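Local coordinates for type IV pilus assembly protein PilC (Thermus thermophilus, PDB 2WHN), which probably controls type IV pilus assembly and disassembly from the inner membrane and interacts with PilB, and is represented here by its N-terminal domain, at residues L12-A23 against L96-L107. Residues are numbered along the deposited sequence; the frame is centred on the assembly and turned at random.
Sequences LKDLAIFSRQLA and LDRLASFLEKEL
One face of the R20 guanidinium lies on A100 CB, which sits 3.5 Å from the plane, opposite its centre, while three side chains of 96-107 meet its edge. E104 is gripped side-on: R20 NE donates to E104 OE2 (2.8 Å, nearly straight) and R20 NH2 to OE1, both on the syn side but tilted out of the carboxylate plane, with the two planes 28° apart. R20 NH1 reaches D97 OD1 at 2.6 Å, nearly along the C-O axis, and NH2 also donates to S101 OG at a more bent 142°. Bends at chi2 and chi3 fold the arginine chain back into this pocket, a knob in the hole formed by D97, A100, S101 and E104. In this all-helical domain of the GspF family, segments 12-23 and 96-107 run antiparallel, 150° between their directions, and approach to 8.1 Å between axes, allowed by the small residues A16, S19, A23 and A100 along the seam. L103 returns the knob, its CD1 3.8 Å from L15 CG and its CD2 against L12 CD1. Next to it, S19 OG donates to L15 O and is also hydrogen-bonded to Y79 of helix 77-89. Water 1 donates to E104 OE2 and, weakly, to A16 O, giving the carboxylate a further link to helix 12-28.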
ATOM      1  N   LEU A  12      -2.885  -1.112 -11.467  1.00 31.69           N
ATOM      2  CA  LEU A  12      -4.096  -1.203 -10.670  1.00 31.59           C
ATOM      3  C   LEU A  12      -4.159  -2.546  -9.954  1.00 31.36           C
ATOM      4  O   LEU A  12      -4.513  -2.613  -8.777  1.00 31.45           O
ATOM      5  CB  LEU A  12      -5.335  -1.026 -11.555  1.00 31.26           C
ATOM      6  CG  LEU A  12      -6.685  -1.247 -10.866  1.00 31.81           C
ATOM      7  CD1 LEU A  12      -6.876  -0.262  -9.724  1.00 30.64           C
ATOM      8  CD2 LEU A  12      -7.835  -1.145 -11.863  1.00 32.42           C
ATOM      9  N   LYS A  13      -3.846  -3.616 -10.676  1.00 31.18           N
ATOM     10  CA  LYS A  13      -3.857  -4.948 -10.089  1.00 31.53           C
ATOM     11  C   LYS A  13      -2.905  -5.018  -8.900  1.00 30.99           C
ATOM     12  O   LYS A  13      -3.294  -5.440  -7.811  1.00 30.47           O
ATOM     13  CB  LYS A  13      -3.489  -6.014 -11.124  1.00 31.70           C
ATOM     14  CG  LYS A  13      -3.962  -7.411 -10.745  1.00 33.66           C
ATOM     15  CD  LYS A  13      -3.525  -8.457 -11.758  1.00 36.47           C
ATOM     16  CE  LYS A  13      -2.008  -8.503 -11.883  1.00 40.67           C
ATOM     17  NZ  LYS A  13      -1.335  -8.415 -10.555  1.00 40.41           N
ATOM     18  N   ASP A  14      -1.677  -4.551  -9.099  1.00 30.91           N
ATOM     19  CA  ASP A  14      -0.667  -4.577  -8.046  1.00 30.88           C
ATOM     20  C   ASP A  14      -1.165  -3.861  -6.792  1.00 30.69           C
ATOM     21  O   ASP A  14      -0.995  -4.353  -5.675  1.00 29.88           O
ATOM     22  CB  ASP A  14       0.631  -3.938  -8.532  1.00 31.21           C
ATOM     23  CG  ASP A  14       1.152  -4.575  -9.809  1.00 34.61           C
ATOM     24  OD1 ASP A  14       1.856  -5.605  -9.720  1.00 35.81           O
ATOM     25  OD2 ASP A  14       0.859  -4.046 -10.902  1.00 37.28           O
ATOM     26  N   LEU A  15      -1.784  -2.701  -6.984  1.00 30.17           N
ATOM     27  CA  LEU A  15      -2.275  -1.904  -5.867  1.00 29.30           C
ATOM     28  C   LEU A  15      -3.467  -2.559  -5.171  1.00 28.31           C
ATOM     29  O   LEU A  15      -3.573  -2.525  -3.944  1.00 29.21           O
ATOM     30  CB  LEU A  15      -2.633  -0.485  -6.321  1.00 29.23           C
ATOM     31  CG  LEU A  15      -3.094   0.448  -5.197  1.00 29.04           C
ATOM     32  CD1 LEU A  15      -1.987   0.619  -4.154  1.00 29.07           C
ATOM     33  CD2 LEU A  15      -3.513   1.795  -5.754  1.00 32.36           C
ATOM     34  N   ALA A  16      -4.361  -3.153  -5.955  1.00 27.24           N
ATOM     35  CA  ALA A  16      -5.508  -3.866  -5.398  1.00 26.72           C
ATOM     36  C   ALA A  16      -5.072  -5.043  -4.527  1.00 26.67           C
ATOM     37  O   ALA A  16      -5.593  -5.242  -3.431  1.00 26.03           O
ATOM     38  CB  ALA A  16      -6.435  -4.338  -6.506  1.00 26.12           C
ATOM     39  N   ILE A  17      -4.126  -5.831  -5.032  1.00 26.71           N
ATOM     40  CA  ILE A  17      -3.599  -6.973  -4.289  1.00 26.94           C
ATOM     41  C   ILE A  17      -2.939  -6.526  -2.987  1.00 27.17           C
ATOM     42  O   ILE A  17      -3.299  -6.992  -1.901  1.00 26.91           O
ATOM     43  CB  ILE A  17      -2.604  -7.787  -5.148  1.00 27.12           C
ATOM     44  CG1 ILE A  17      -3.342  -8.452  -6.308  1.00 27.90           C
ATOM     45  CG2 ILE A  17      -1.887  -8.835  -4.306  1.00 26.88           C
ATOM     46  CD1 ILE A  17      -2.436  -9.188  -7.271  1.00 31.67           C
ATOM     47  N   PHE A  18      -2.022  -5.567  -3.091  1.00 26.66           N
ATOM     48  CA  PHE A  18      -1.395  -4.983  -1.907  1.00 25.72           C
ATOM     49  C   PHE A  18      -2.424  -4.562  -0.862  1.00 25.73           C
ATOM     50  O   PHE A  18      -2.275  -4.857   0.325  1.00 25.49           O
ATOM     51  CB  PHE A  18      -0.542  -3.774  -2.281  1.00 25.35           C
ATOM     52  CG  PHE A  18      -0.174  -2.910  -1.102  1.00 25.79           C
ATOM     53  CD1 PHE A  18       0.818  -3.303  -0.224  1.00 26.65           C
ATOM     54  CD2 PHE A  18      -0.827  -1.713  -0.873  1.00 25.01           C
ATOM     55  CE1 PHE A  18       1.155  -2.517   0.865  1.00 29.40           C
ATOM     56  CE2 PHE A  18      -0.489  -0.918   0.205  1.00 29.40           C
ATOM     57  CZ  PHE A  18       0.496  -1.322   1.082  1.00 27.56           C
ATOM     58  N   SER A  19      -3.432  -3.812  -1.302  1.00 25.63           N
ATOM     59  CA  SER A  19      -4.434  -3.244  -0.403  1.00 24.54           C
ATOM     60  C   SER A  19      -5.256  -4.336   0.284  1.00 24.30           C
ATOM     61  O   SER A  19      -5.555  -4.239   1.471  1.00 23.78           O
ATOM     62  CB  SER A  19      -5.364  -2.287  -1.163  1.00 25.23           C
ATOM     63  OG  SER A  19      -4.646  -1.196  -1.718  1.00 26.79           O
ATOM     64  N   ARG A  20      -5.641  -5.357  -0.477  1.00 24.08           N
ATOM     65  CA  ARG A  20      -6.343  -6.510   0.083  1.00 23.45           C
ATOM     66  C   ARG A  20      -5.490  -7.268   1.111  1.00 23.66           C
ATOM     67  O   ARG A  20      -5.959  -7.601   2.203  1.00 22.79           O
ATOM     68  CB  ARG A  20      -6.799  -7.453  -1.033  1.00 23.25           C
ATOM     69  CG  ARG A  20      -7.575  -8.664  -0.530  1.00 23.64           C
ATOM     70  CD  ARG A  20      -8.670  -8.232   0.441  1.00 23.79           C
ATOM     71  NE  ARG A  20      -9.724  -7.487  -0.243  1.00 24.38           N
ATOM     72  CZ  ARG A  20     -10.657  -6.767   0.373  1.00 25.42           C
ATOM     73  NH1 ARG A  20     -10.674  -6.686   1.701  1.00 18.22           N
ATOM     74  NH2 ARG A  20     -11.577  -6.129  -0.341  1.00 23.23           N
ATOM     75  N   GLN A  21      -4.242  -7.548   0.752  1.00 24.20           N
ATOM     76  CA  GLN A  21      -3.316  -8.232   1.653  1.00 24.39           C
ATOM     77  C   GLN A  21      -3.195  -7.510   2.986  1.00 24.87           C
ATOM     78  O   GLN A  21      -3.272  -8.128   4.051  1.00 23.28           O
ATOM     79  CB  GLN A  21      -1.936  -8.352   1.010  1.00 24.91           C
ATOM     80  CG  GLN A  21      -1.869  -9.343  -0.144  1.00 24.52           C
ATOM     81  CD  GLN A  21      -0.563  -9.246  -0.906  1.00 28.45           C
ATOM     82  OE1 GLN A  21       0.088  -8.199  -0.915  1.00 28.79           O
ATOM     83  NE2 GLN A  21      -0.153 -10.350  -1.521  1.00 29.81           N
ATOM     84  N   LEU A  22      -2.956  -6.204   2.920  1.00 24.25           N
ATOM     85  CA  LEU A  22      -2.790  -5.406   4.120  1.00 24.56           C
ATOM     86  C   LEU A  22      -4.092  -5.364   4.917  1.00 23.97           C
ATOM     87  O   LEU A  22      -4.090  -5.590   6.124  1.00 24.51           O
ATOM     88  CB  LEU A  22      -2.319  -3.993   3.763  1.00 24.40           C
ATOM     89  CG  LEU A  22      -2.017  -3.051   4.931  1.00 25.57           C
ATOM     90  CD1 LEU A  22      -0.998  -3.672   5.892  1.00 22.68           C
ATOM     91  CD2 LEU A  22      -1.538  -1.692   4.432  1.00 22.51           C
ATOM     92  N   ALA A  23      -5.205  -5.118   4.226  1.00 23.76           N
ATOM     93  CA  ALA A  23      -6.534  -5.191   4.832  1.00 23.46           C
ATOM     94  C   ALA A  23      -6.714  -6.484   5.620  1.00 22.42           C
ATOM     95  O   ALA A  23      -7.257  -6.483   6.726  1.00 22.11           O
ATOM     96  CB  ALA A  23      -7.615  -5.095   3.749  1.00 22.67           C
ATOM     97  N   LEU A  96      -8.543   0.142   4.993  1.00 28.37           N
ATOM     98  CA  LEU A  96      -7.849  -0.614   3.953  1.00 28.83           C
ATOM     99  C   LEU A  96      -8.787  -1.615   3.283  1.00 29.28           C
ATOM    100  O   LEU A  96      -8.711  -1.835   2.076  1.00 29.73           O
ATOM    101  CB  LEU A  96      -6.628  -1.344   4.523  1.00 28.63           C
ATOM    102  CG  LEU A  96      -5.245  -0.736   4.289  1.00 28.75           C
ATOM    103  CD1 LEU A  96      -4.882  -0.743   2.799  1.00 30.55           C
ATOM    104  CD2 LEU A  96      -5.157   0.667   4.866  1.00 27.50           C
ATOM    105  N   ASP A  97      -9.696  -2.188   4.063  1.00 29.95           N
ATOM    106  CA  ASP A  97     -10.702  -3.094   3.520  1.00 30.72           C
ATOM    107  C   ASP A  97     -11.578  -2.393   2.479  1.00 31.20           C
ATOM    108  O   ASP A  97     -11.859  -2.946   1.415  1.00 31.36           O
ATOM    109  CB  ASP A  97     -11.561  -3.664   4.647  1.00 31.40           C
ATOM    110  CG  ASP A  97     -12.631  -4.604   4.144  1.00 33.07           C
ATOM    111  OD1 ASP A  97     -12.371  -5.361   3.188  1.00 33.84           O
ATOM    112  OD2 ASP A  97     -13.738  -4.589   4.713  1.00 39.15           O
ATOM    113  N   ARG A  98     -11.953  -1.150   2.762  1.00 30.88           N
ATOM    114  CA  ARG A  98     -12.834  -0.399   1.869  1.00 30.27           C
ATOM    115  C   ARG A  98     -12.088   0.102   0.635  1.00 29.93           C
ATOM    116  O   ARG A  98     -12.619   0.076  -0.466  1.00 28.02           O
ATOM    117  CB  ARG A  98     -13.487   0.772   2.611  1.00 29.67           C
ATOM    118  CG  ARG A  98     -14.619   0.364   3.553  1.00 29.81           C
ATOM    119  CD  ARG A  98     -15.872  -0.055   2.785  1.00 27.84           C
ATOM    120  NE  ARG A  98     -16.584   1.080   2.193  1.00 27.05           N
ATOM    121  CZ  ARG A  98     -17.419   1.878   2.859  1.00 30.06           C
ATOM    122  NH1 ARG A  98     -17.629   1.697   4.158  1.00 29.08           N
ATOM    123  NH2 ARG A  98     -18.049   2.863   2.225  1.00 26.37           N
ATOM    124  N   LEU A  99     -10.855   0.561   0.829  1.00 30.59           N
ATOM    125  CA  LEU A  99      -9.992   0.915  -0.295  1.00 31.56           C
ATOM    126  C   LEU A  99      -9.751  -0.286  -1.208  1.00 31.93           C
ATOM    127  O   LEU A  99      -9.799  -0.163  -2.428  1.00 32.69           O
ATOM    128  CB  LEU A  99      -8.655   1.477   0.204  1.00 31.70           C
ATOM    129  CG  LEU A  99      -8.686   2.923   0.706  1.00 31.28           C
ATOM    130  CD1 LEU A  99      -7.353   3.313   1.335  1.00 31.07           C
ATOM    131  CD2 LEU A  99      -9.046   3.869  -0.432  1.00 30.39           C
ATOM    132  N   ALA A 100      -9.495  -1.448  -0.613  1.00 31.93           N
ATOM    133  CA  ALA A 100      -9.236  -2.663  -1.386  1.00 32.07           C
ATOM    134  C   ALA A 100     -10.456  -3.086  -2.203  1.00 32.22           C
ATOM    135  O   ALA A 100     -10.335  -3.468  -3.367  1.00 32.12           O
ATOM    136  CB  ALA A 100      -8.789  -3.795  -0.469  1.00 31.14           C
ATOM    137  N   SER A 101     -11.630  -3.019  -1.587  1.00 32.37           N
ATOM    138  CA  SER A 101     -12.873  -3.387  -2.266  1.00 32.89           C
ATOM    139  C   SER A 101     -13.166  -2.433  -3.419  1.00 32.96           C
ATOM    140  O   SER A 101     -13.614  -2.850  -4.486  1.00 31.90           O
ATOM    141  CB  SER A 101     -14.043  -3.370  -1.284  1.00 32.53           C
ATOM    142  OG  SER A 101     -13.857  -4.334  -0.264  1.00 34.01           O
ATOM    143  N   PHE A 102     -12.985  -1.144  -3.158  1.00 33.02           N
ATOM    144  CA  PHE A 102     -13.088  -0.128  -4.189  1.00 33.07           C
ATOM    145  C   PHE A 102     -12.183  -0.457  -5.377  1.00 32.96           C
ATOM    146  O   PHE A 102     -12.603  -0.370  -6.535  1.00 33.35           O
ATOM    147  CB  PHE A 102     -12.719   1.238  -3.612  1.00 33.22           C
ATOM    148  CG  PHE A 102     -12.772   2.349  -4.614  1.00 35.12           C
ATOM    149  CD1 PHE A 102     -13.970   2.982  -4.901  1.00 35.47           C
ATOM    150  CD2 PHE A 102     -11.630   2.746  -5.288  1.00 35.84           C
ATOM    151  CE1 PHE A 102     -14.026   3.997  -5.839  1.00 36.01           C
ATOM    152  CE2 PHE A 102     -11.678   3.764  -6.223  1.00 35.83           C
ATOM    153  CZ  PHE A 102     -12.877   4.385  -6.504  1.00 36.22           C
ATOM    154  N   LEU A 103     -10.944  -0.839  -5.086  1.00 31.60           N
ATOM    155  CA  LEU A 103      -9.947  -1.053  -6.131  1.00 30.81           C
ATOM    156  C   LEU A 103     -10.216  -2.343  -6.896  1.00 31.05           C
ATOM    157  O   LEU A 103     -10.108  -2.382  -8.127  1.00 30.69           O
ATOM    158  CB  LEU A 103      -8.542  -1.071  -5.533  1.00 30.46           C
ATOM    159  CG  LEU A 103      -8.012   0.290  -5.081  1.00 30.50           C
ATOM    160  CD1 LEU A 103      -6.774   0.143  -4.202  1.00 30.42           C
ATOM    161  CD2 LEU A 103      -7.722   1.175  -6.287  1.00 30.93           C
ATOM    162  N   GLU A 104     -10.621  -3.379  -6.169  1.00 30.57           N
ATOM    163  CA  GLU A 104     -10.978  -4.651  -6.783  1.00 31.82           C
ATOM    164  C   GLU A 104     -12.106  -4.481  -7.792  1.00 31.97           C
ATOM    165  O   GLU A 104     -12.117  -5.126  -8.832  1.00 31.74           O
ATOM    166  CB  GLU A 104     -11.385  -5.668  -5.717  1.00 31.44           C
ATOM    167  CG  GLU A 104     -10.225  -6.432  -5.119  1.00 32.08           C
ATOM    168  CD  GLU A 104     -10.514  -6.894  -3.708  1.00 35.05           C
ATOM    169  OE1 GLU A 104     -11.648  -6.667  -3.230  1.00 36.04           O
ATOM    170  OE2 GLU A 104      -9.618  -7.506  -3.088  1.00 34.67           O
ATOM    171  N   LYS A 105     -13.061  -3.618  -7.469  1.00 32.96           N
ATOM    172  CA  LYS A 105     -14.204  -3.396  -8.348  1.00 34.18           C
ATOM    173  C   LYS A 105     -13.843  -2.508  -9.535  1.00 34.03           C
ATOM    174  O   LYS A 105     -14.278  -2.754 -10.658  1.00 34.47           O
ATOM    175  CB  LYS A 105     -15.382  -2.816  -7.563  1.00 34.90           C
ATOM    176  CG  LYS A 105     -16.137  -3.854  -6.740  1.00 37.22           C
ATOM    177  CD  LYS A 105     -17.295  -3.230  -5.971  1.00 42.07           C
ATOM    178  CE  LYS A 105     -16.849  -2.742  -4.599  1.00 42.54           C
ATOM    179  NZ  LYS A 105     -17.839  -1.796  -4.006  1.00 45.54           N
ATOM    180  N   GLU A 106     -13.023  -1.490  -9.288  1.00 34.42           N
ATOM    181  CA  GLU A 106     -12.434  -0.702 -10.365  1.00 34.82           C
ATOM    182  C   GLU A 106     -11.690  -1.626 -11.325  1.00 34.82           C
ATOM    183  O   GLU A 106     -11.843  -1.531 -12.540  1.00 35.31           O
ATOM    184  CB  GLU A 106     -11.474   0.351  -9.798  1.00 35.39           C
ATOM    185  CG  GLU A 106     -11.396   1.637 -10.616  1.00 38.28           C
ATOM    186  CD  GLU A 106     -10.077   2.375 -10.439  1.00 40.74           C
ATOM    187  OE1 GLU A 106      -9.648   2.573  -9.283  1.00 41.15           O
ATOM    188  OE2 GLU A 106      -9.476   2.771 -11.461  1.00 41.81           O
ATOM    189  N   LEU A 107     -10.918  -2.549 -10.762  1.00 35.01           N
ATOM    190  CA  LEU A 107     -10.148  -3.499 -11.555  1.00 35.22           C
ATOM    191  C   LEU A 107     -11.032  -4.327 -12.485  1.00 35.76           C
ATOM    192  O   LEU A 107     -10.747  -4.452 -13.676  1.00 34.85           O
ATOM    193  CB  LEU A 107      -9.344  -4.423 -10.640  1.00 34.93           C
ATOM    194  CG  LEU A 107      -8.410  -5.422 -11.327  1.00 35.58           C
ATOM    195  CD1 LEU A 107      -7.401  -4.697 -12.207  1.00 34.05           C
ATOM    196  CD2 LEU A 107      -7.702  -6.287 -10.290  1.00 34.69           C
TER
HETATM  197  O   HOH W   1      -7.302  -7.995  -4.188  1.00 31.05           O